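Side-chain contacts in methyltransferase (Streptomyces avermitilis, PDB 3GIW), which binds S-adenosyl-L-homocysteine and probably acts as an S-adenosyl-L-methionine-dependent methyltransferase whose methyl acceptor is not known: residues R26-D29 with Y30-G34; P53-P56 with V57-A61; V210-V213 with A214-Y217. All blocks are in the same frame, centred on the assembly; numbering follows the deposited sequence.

Contact 1 (R26-D29 with Y30-G34); sequences RIYD and YIIGG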
loop_
_atom_site.group_PDB
_atom_site.type_symbol
_atom_site.label_atom_id
_atom_site.label_comp_id
_atom_site.label_asym_id
_atom_site.label_seq_id
_atom_site.Cartn_x
_atom_site.Cartn_y
_atom_site.Cartn_z
ATOM N N ARG A 26 0.178 -8.305 9.672
ATOM C CA ARG A 26 0.248 -9.729 9.955
ATOM C C ARG A 26 -1.061 -10.458 9.607
ATOM O O ARG A 26 -1.036 -11.593 9.118
ATOM C CB ARG A 26 0.619 -9.960 11.439
ATOM C CG ARG A 26 1.931 -9.258 11.863
ATOM C CD ARG A 26 2.171 -9.320 13.362
ATOM N NE ARG A 26 3.016 -8.190 13.802
ATOM C CZ ARG A 26 3.455 -8.057 15.059
ATOM N NH1 ARG A 26 3.102 -8.956 15.978
ATOM N NH2 ARG A 26 4.231 -7.033 15.387
ATOM N N ILE A 27 -2.206 -9.811 9.863
ATOM C CA ILE A 27 -3.483 -10.372 9.383
ATOM C C ILE A 27 -3.462 -10.500 7.859
ATOM O O ILE A 27 -3.865 -11.532 7.298
ATOM C CB ILE A 27 -4.683 -9.463 9.809
ATOM C CG1 ILE A 27 -4.866 -9.480 11.333
ATOM C CG2 ILE A 27 -5.977 -9.887 9.091
ATOM C CD1 ILE A 27 -5.772 -8.366 11.874
ATOM N N TYR A 28 -3.000 -9.450 7.186
ATOM C CA TYR A 28 -2.955 -9.461 5.716
ATOM C C TYR A 28 -2.076 -10.640 5.248
ATOM O O TYR A 28 -2.461 -11.440 4.358
ATOM C CB TYR A 28 -2.414 -8.122 5.239
ATOM C CG TYR A 28 -2.303 -7.917 3.755
ATOM C CD1 TYR A 28 -1.139 -8.217 3.080
ATOM C CD2 TYR A 28 -3.333 -7.328 3.029
ATOM C CE1 TYR A 28 -1.028 -7.983 1.716
ATOM C CE2 TYR A 28 -3.211 -7.066 1.685
ATOM C CZ TYR A 28 -2.063 -7.390 1.033
ATOM O OH TYR A 28 -1.984 -7.099 -0.324
ATOM N N ASP A 29 -0.892 -10.782 5.854
ATOM C CA ASP A 29 -0.019 -11.868 5.464
ATOM C C ASP A 29 -0.647 -13.247 5.706
ATOM O O ASP A 29 -0.542 -14.125 4.851
ATOM C CB ASP A 29 1.339 -11.763 6.176
ATOM C CG ASP A 29 2.435 -12.537 5.480
ATOM O OD1 ASP A 29 2.687 -12.275 4.296
ATOM O OD2 ASP A 29 3.056 -13.386 6.134
ATOM N N TYR A 30 -1.275 -13.430 6.861
ATOM C CA TYR A 30 -2.005 -14.671 7.171
ATOM C C TYR A 30 -3.005 -14.974 6.054
ATOM O O TYR A 30 -3.011 -16.072 5.475
ATOM C CB TYR A 30 -2.709 -14.566 8.523
ATOM C CG TYR A 30 -3.704 -15.674 8.736
ATOM C CD1 TYR A 30 -3.284 -16.989 8.856
ATOM C CD2 TYR A 30 -5.065 -15.415 8.784
ATOM C CE1 TYR A 30 -4.181 -18.006 9.038
ATOM C CE2 TYR A 30 -5.986 -16.411 8.970
ATOM C CZ TYR A 30 -5.538 -17.726 9.101
ATOM O OH TYR A 30 -6.445 -18.773 9.269
ATOM N N ILE A 31 -3.839 -13.991 5.726
ATOM C CA ILE A 31 -4.907 -14.213 4.746
ATOM C C ILE A 31 -4.376 -14.518 3.340
ATOM O O ILE A 31 -4.977 -15.338 2.669
ATOM C CB ILE A 31 -5.885 -13.014 4.758
ATOM C CG1 ILE A 31 -6.649 -12.915 6.081
ATOM C CG2 ILE A 31 -6.824 -12.997 3.499
ATOM C CD1 ILE A 31 -7.669 -14.044 6.395
ATOM N N ILE A 32 -3.284 -13.889 2.897
ATOM C CA ILE A 32 -2.748 -14.111 1.554
ATOM C C ILE A 32 -1.786 -15.314 1.479
ATOM O O ILE A 32 -1.196 -15.564 0.412
ATOM C CB ILE A 32 -2.116 -12.867 0.883
ATOM C CG1 ILE A 32 -0.826 -12.442 1.564
ATOM C CG2 ILE A 32 -3.154 -11.724 0.795
ATOM C CD1 ILE A 32 -0.039 -11.423 0.786
ATOM N N GLY A 33 -1.616 -16.045 2.585
ATOM C CA GLY A 33 -0.892 -17.330 2.573
ATOM C C GLY A 33 0.545 -17.291 3.054
ATOM O O GLY A 33 1.284 -18.259 2.840
ATOM N N GLY A 34 0.971 -16.187 3.654
ATOM C CA GLY A 34 2.325 -16.098 4.206
ATOM C C GLY A 34 2.414 -16.739 5.573
ATOM O O GLY A 34 1.447 -17.340 6.086
#

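Contact 2 (P53-P56 with V57-A61); sequences PALP and VHMRA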
loop_
_atom_site.group_PDB
_atom_site.type_symbol
_atom_site.label_atom_id
_atom_site.label_comp_id
_atom_site.label_asym_id
_atom_site.label_seq_id
_atom_site.Cartn_x
_atom_site.Cartn_y
_atom_site.Cartn_z
ATOM N N PRO A 53 -16.718 -13.688 3.448
ATOM C CA PRO A 53 -15.952 -14.765 2.803
ATOM C C PRO A 53 -14.988 -14.337 1.709
ATOM O O PRO A 53 -13.968 -15.022 1.501
ATOM C CB PRO A 53 -17.031 -15.735 2.299
ATOM C CG PRO A 53 -18.177 -15.518 3.310
ATOM C CD PRO A 53 -18.162 -14.029 3.582
ATOM N N ALA A 54 -15.275 -13.224 1.042
ATOM C CA ALA A 54 -14.386 -12.686 0.003
ATOM C C ALA A 54 -13.120 -12.018 0.516
ATOM O O ALA A 54 -12.286 -11.594 -0.303
ATOM C CB ALA A 54 -15.130 -11.702 -0.950
ATOM N N LEU A 55 -12.941 -11.918 1.835
ATOM C CA LEU A 55 -11.740 -11.238 2.352
ATOM C C LEU A 55 -10.418 -11.651 1.637
ATOM O O LEU A 55 -9.618 -10.782 1.258
ATOM C CB LEU A 55 -11.643 -11.326 3.897
ATOM C CG LEU A 55 -10.485 -10.562 4.520
ATOM C CD1 LEU A 55 -10.652 -9.067 4.341
ATOM C CD2 LEU A 55 -10.348 -10.949 6.000
ATOM N N PRO A 56 -10.159 -12.966 1.467
ATOM C CA PRO A 56 -8.903 -13.352 0.767
ATOM C C PRO A 56 -8.852 -12.906 -0.696
ATOM O O PRO A 56 -7.786 -12.637 -1.199
ATOM C CB PRO A 56 -8.828 -14.878 0.914
ATOM C CG PRO A 56 -9.918 -15.249 1.925
ATOM C CD PRO A 56 -10.918 -14.123 1.967
ATOM N N VAL A 57 -9.994 -12.896 -1.396
ATOM C CA VAL A 57 -10.050 -12.444 -2.790
ATOM C C VAL A 57 -9.678 -10.954 -2.829
ATOM O O VAL A 57 -8.857 -10.524 -3.636
ATOM C CB VAL A 57 -11.468 -12.703 -3.383
ATOM C CG1 VAL A 57 -11.654 -11.965 -4.697
ATOM C CG2 VAL A 57 -11.703 -14.234 -3.575
ATOM N N HIS A 58 -10.252 -10.189 -1.912
ATOM C CA HIS A 58 -9.940 -8.754 -1.768
ATOM C C HIS A 58 -8.449 -8.494 -1.496
ATOM O O HIS A 58 -7.806 -7.669 -2.153
ATOM C CB HIS A 58 -10.859 -8.178 -0.655
ATOM C CG HIS A 58 -10.398 -6.909 -0.004
ATOM N ND1 HIS A 58 -10.707 -5.653 -0.501
ATOM C CD2 HIS A 58 -9.734 -6.708 1.159
ATOM C CE1 HIS A 58 -10.206 -4.751 0.323
ATOM N NE2 HIS A 58 -9.595 -5.354 1.325
HETATM N N MSE A 59 -7.870 -9.232 -0.552
HETATM C CA MSE A 59 -6.489 -8.979 -0.145
HETATM C C MSE A 59 -5.525 -9.426 -1.268
HETATM O O MSE A 59 -4.566 -8.708 -1.578
HETATM C CB MSE A 59 -6.232 -9.628 1.224
HETATM C CG MSE A 59 -6.928 -8.885 2.353
HETATM SE SE MSE A 59 -6.480 -9.553 4.073
HETATM C CE MSE A 59 -6.789 -7.938 5.095
ATOM N N ARG A 60 -5.790 -10.560 -1.918
ATOM C CA ARG A 60 -4.978 -10.983 -3.040
ATOM C C ARG A 60 -5.087 -9.978 -4.218
ATOM O O ARG A 60 -4.071 -9.646 -4.870
ATOM C CB ARG A 60 -5.358 -12.415 -3.401
ATOM C CG ARG A 60 -4.931 -13.430 -2.311
ATOM C CD ARG A 60 -5.506 -14.846 -2.486
ATOM N NE ARG A 60 -4.497 -15.880 -2.200
ATOM C CZ ARG A 60 -4.348 -16.573 -1.066
ATOM N NH1 ARG A 60 -5.137 -16.393 -0.014
ATOM N NH2 ARG A 60 -3.375 -17.473 -0.980
ATOM N N ALA A 61 -6.290 -9.447 -4.468
ATOM C CA ALA A 61 -6.469 -8.502 -5.542
ATOM C C ALA A 61 -5.711 -7.199 -5.280
ATOM O O ALA A 61 -5.212 -6.552 -6.210
ATOM C CB ALA A 61 -7.994 -8.193 -5.774
#

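Contact 3 (V210-V213 with A214-Y217); sequences VGRV and AREY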
loop_
_atom_site.group_PDB
_atom_site.type_symbol
_atom_site.label_atom_id
_atom_site.label_comp_id
_atom_site.label_asym_id
_atom_site.label_seq_id
_atom_site.Cartn_x
_atom_site.Cartn_y
_atom_site.Cartn_z
ATOM N N VAL A 210 -18.537 -5.688 4.673
ATOM C CA VAL A 210 -17.353 -4.851 4.879
ATOM C C VAL A 210 -17.476 -4.014 6.151
ATOM O O VAL A 210 -16.492 -3.883 6.925
ATOM C CB VAL A 210 -17.006 -4.034 3.627
ATOM C CG1 VAL A 210 -15.856 -2.993 3.911
ATOM C CG2 VAL A 210 -16.664 -4.999 2.534
ATOM N N GLY A 211 -18.670 -3.481 6.422
ATOM C CA GLY A 211 -18.896 -2.807 7.714
ATOM C C GLY A 211 -18.612 -3.690 8.903
ATOM O O GLY A 211 -17.995 -3.251 9.879
ATOM N N ARG A 212 -19.088 -4.931 8.870
ATOM C CA ARG A 212 -18.822 -5.865 9.954
ATOM C C ARG A 212 -17.317 -6.140 10.107
ATOM O O ARG A 212 -16.802 -6.195 11.240
ATOM C CB ARG A 212 -19.616 -7.173 9.743
ATOM C CG ARG A 212 -21.124 -7.038 9.963
ATOM C CD ARG A 212 -21.431 -6.975 11.437
ATOM N NE ARG A 212 -21.223 -8.285 12.058
ATOM C CZ ARG A 212 -21.540 -8.599 13.315
ATOM N NH1 ARG A 212 -22.126 -7.712 14.116
ATOM N NH2 ARG A 212 -21.302 -9.821 13.775
ATOM N N VAL A 213 -16.626 -6.285 8.973
ATOM C CA VAL A 213 -15.153 -6.479 9.009
ATOM C C VAL A 213 -14.484 -5.265 9.667
ATOM O O VAL A 213 -13.658 -5.405 10.553
ATOM C CB VAL A 213 -14.566 -6.775 7.610
ATOM C CG1 VAL A 213 -13.007 -6.688 7.606
ATOM C CG2 VAL A 213 -15.010 -8.179 7.156
ATOM N N ALA A 214 -14.906 -4.069 9.278
ATOM C CA ALA A 214 -14.324 -2.851 9.856
ATOM C C ALA A 214 -14.545 -2.806 11.361
ATOM O O ALA A 214 -13.660 -2.392 12.120
ATOM C CB ALA A 214 -14.889 -1.610 9.169
ATOM N N ARG A 215 -15.722 -3.244 11.819
ATOM C CA ARG A 215 -16.003 -3.260 13.238
ATOM C C ARG A 215 -15.187 -4.330 13.984
ATOM O O ARG A 215 -14.838 -4.099 15.161
ATOM C CB ARG A 215 -17.505 -3.335 13.500
ATOM C CG ARG A 215 -18.211 -2.066 12.960
ATOM C CD ARG A 215 -19.653 -1.919 13.361
ATOM N NE ARG A 215 -20.587 -2.837 12.707
ATOM C CZ ARG A 215 -21.142 -2.629 11.505
ATOM N NH1 ARG A 215 -20.809 -1.596 10.749
ATOM N NH2 ARG A 215 -22.027 -3.507 11.062
ATOM N N GLU A 216 -14.820 -5.433 13.315
ATOM C CA GLU A 216 -13.886 -6.392 13.917
ATOM C C GLU A 216 -12.496 -5.777 14.081
ATOM O O GLU A 216 -11.824 -5.999 15.093
ATOM C CB GLU A 216 -13.802 -7.662 13.068
ATOM C CG GLU A 216 -15.083 -8.495 12.968
ATOM C CD GLU A 216 -15.520 -9.112 14.273
ATOM O OE1 GLU A 216 -14.646 -9.451 15.080
ATOM O OE2 GLU A 216 -16.754 -9.239 14.485
ATOM N N TYR A 217 -12.023 -5.026 13.093
ATOM C CA TYR A 217 -10.767 -4.249 13.265
ATOM C C TYR A 217 -10.814 -3.239 14.422
ATOM O O TYR A 217 -9.906 -3.219 15.242
ATOM C CB TYR A 217 -10.387 -3.515 11.972
ATOM C CG TYR A 217 -9.668 -4.332 10.911
ATOM C CD1 TYR A 217 -8.277 -4.474 10.933
ATOM C CD2 TYR A 217 -10.367 -4.878 9.854
ATOM C CE1 TYR A 217 -7.602 -5.208 9.947
ATOM C CE2 TYR A 217 -9.704 -5.576 8.855
ATOM C CZ TYR A 217 -8.320 -5.767 8.920
ATOM O OH TYR A 217 -7.666 -6.454 7.900
HETATM O O HOH W 1 -18.382 -7.062 13.429
#

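Contact 1 (R26-D29 with Y30-G34)
Tyr30 N bonds to Arg26 O and Ile31 N to Ile27 O, both at 2.9 Å, and Ile32 N follows onto Tyr28 O, so the last turn of helix 24-31 keeps its i to i+4 pattern up to its end. There the chain closes in a Schellman motif: Gly33 takes a positive phi (100°), easy for a residue without a CB, its N bonds to Tyr30 O, and Gly34 N reaches back to Asp29 O at 2.8 Å. Tyr28, a residue of the S-adenosyl-L-homocysteine site of this Rossmann-fold protein, crosses Ile32 at a slant in the conformer described, one of two: its CE1 is 3.7 Å from Ile32 CD1, while Ile32 CG2 lies over one face of the ring. Tyr28 OH bonds to Asn62, another residue of that site. Ile27 and Ile31, one turn apart, bring CG2 and CG1 to 4.3 Å; their branched apolar chains suit a flank packed on helix 39-51. With CG beside its own carbonyl carbon (chi1 -160°), Asp29 turns its carboxylate to the closing turn, where OD2 lies 3.4 Å from Gly34 CA, a closeness that a backbone bare of side chain allows. The same OD2 accepts a bond from Asp36 N.

Contact 2 (P53-P56 with V57-A61)
His58 N bonds to Ala54 O at 2.9 Å, and Val57 N makes a weak second bond to the same carbonyl. Two further backbone bonds, Met59 N to Leu55 O and Arg60 N to Pro56 O, both 3.0 Å, carry the first turn of helix 55-75 onward. Pro56 fits this early position because its nitrogen has no hydrogen to give and, in a first turn, no carbonyl of the same helix stands behind it to receive one.

The apolar contacts lie on the side where Leu55 meets its neighbours one turn on. Its torsions, CG anti to the backbone N (chi1 -176°) and chi2 at 67°, bring CD1 within 4.1 Å of both CD2 of the His58 imidazole and CE of Met59 (present as selenomethionine). Met59 and Arg60 are each described in one of two conformers. The long, flexible chain of Met59 runs extended beyond CG, and its SE lies 4.2 Å from Leu55 CG. Met59 also touches Tyr28 and Ile31 of helix 24-31.

Among the polar groups, Arg60 lays its aliphatic part along the Pro56 carbonyl, CG 3.2 Å from Pro56 O, and turns the edge of its guanidinium to Pro56 CB, which is 4.1 Å from NH1. In the His58 ring, ND1 accepts from Ala268 N, while NE2 bonds an unidentified ligand, probably from the crystallisation liquor. This is the first turn of a helix that goes on to Asn62 and Arg63 of the S-adenosyl-L-homocysteine site.

Contact 3 (V210-V213 with A214-Y217)
Over one face of the Arg215 guanidinium lies the backbone of the preceding turn, with Gly211 O 3.3 Å above the plane and Arg212 N on the same face, both offset toward the rim. A water lies 3.4 Å above one face of the Arg212 guanidinium, toward its rim. At the edge of the Tyr217 ring, in its plane, stands Val213 CG1, 3.7 Å from CE2. All belong to helix 207-219, which follows strand 195-201 of the Rossmann-type sheet, and regular i to i+4 bonds run from Ala214 N to Val210 O at 2.8 Å as far as Tyr217 N to Val213 O at 3.0 Å.

Gly211 suits its place because a residue without a side chain lets the guanidinium settle close upon the helix. Arg215 gets there by a bend at chi3 (-72°), which folds its end back over the backbone. Its NH2 then lies 3.5 Å from Arg212 CD, so that the charged end of one arginine meets the methylene part of the other; the two guanidinium planes are 69° apart. Arg212 turns its own charge to a salt bridge with Glu51, which would temper repulsion between the pair.

On the buried flank, Val213 and Tyr217 point the same way, side by side. The branched valine and the aromatic ring fill this flank, where Val213 also touches Trp52 and Tyr217 touches Met48 and Met222. Glu216, whose OE1 pairs with Arg220, uses its other oxygen locally: the same water donates both to Arg212 O, at 2.8 Å, and to Glu216 OE2, at 2.9 Å.

The three contacts are short runs of helix from different places: contact 1 a C-terminal end, contact 2 an N-terminal start, contact 3 a stretch within. Contacts 1 and 2 join directly, Ile31 CG2 packing 3.5 Å from Pro56 CA; contact 1 contributes Tyr28 to the S-adenosyl-L-homocysteine site and contact 2 lies beside it. Farther from the chain's centre, contact 3 pairs an exposed side of two arginines with a buried Val213 and Tyr217, whereas contact 1 buries its charged Arg26 and Asp29, and contact 2 is mainly apolar apart from His58 and the exposed Arg60. Tyr217 reaches inward, its OH meeting Met59 CE of contact 2 and Ile27 CG2 of contact 1. Helix 39-51 touches side chains from all three.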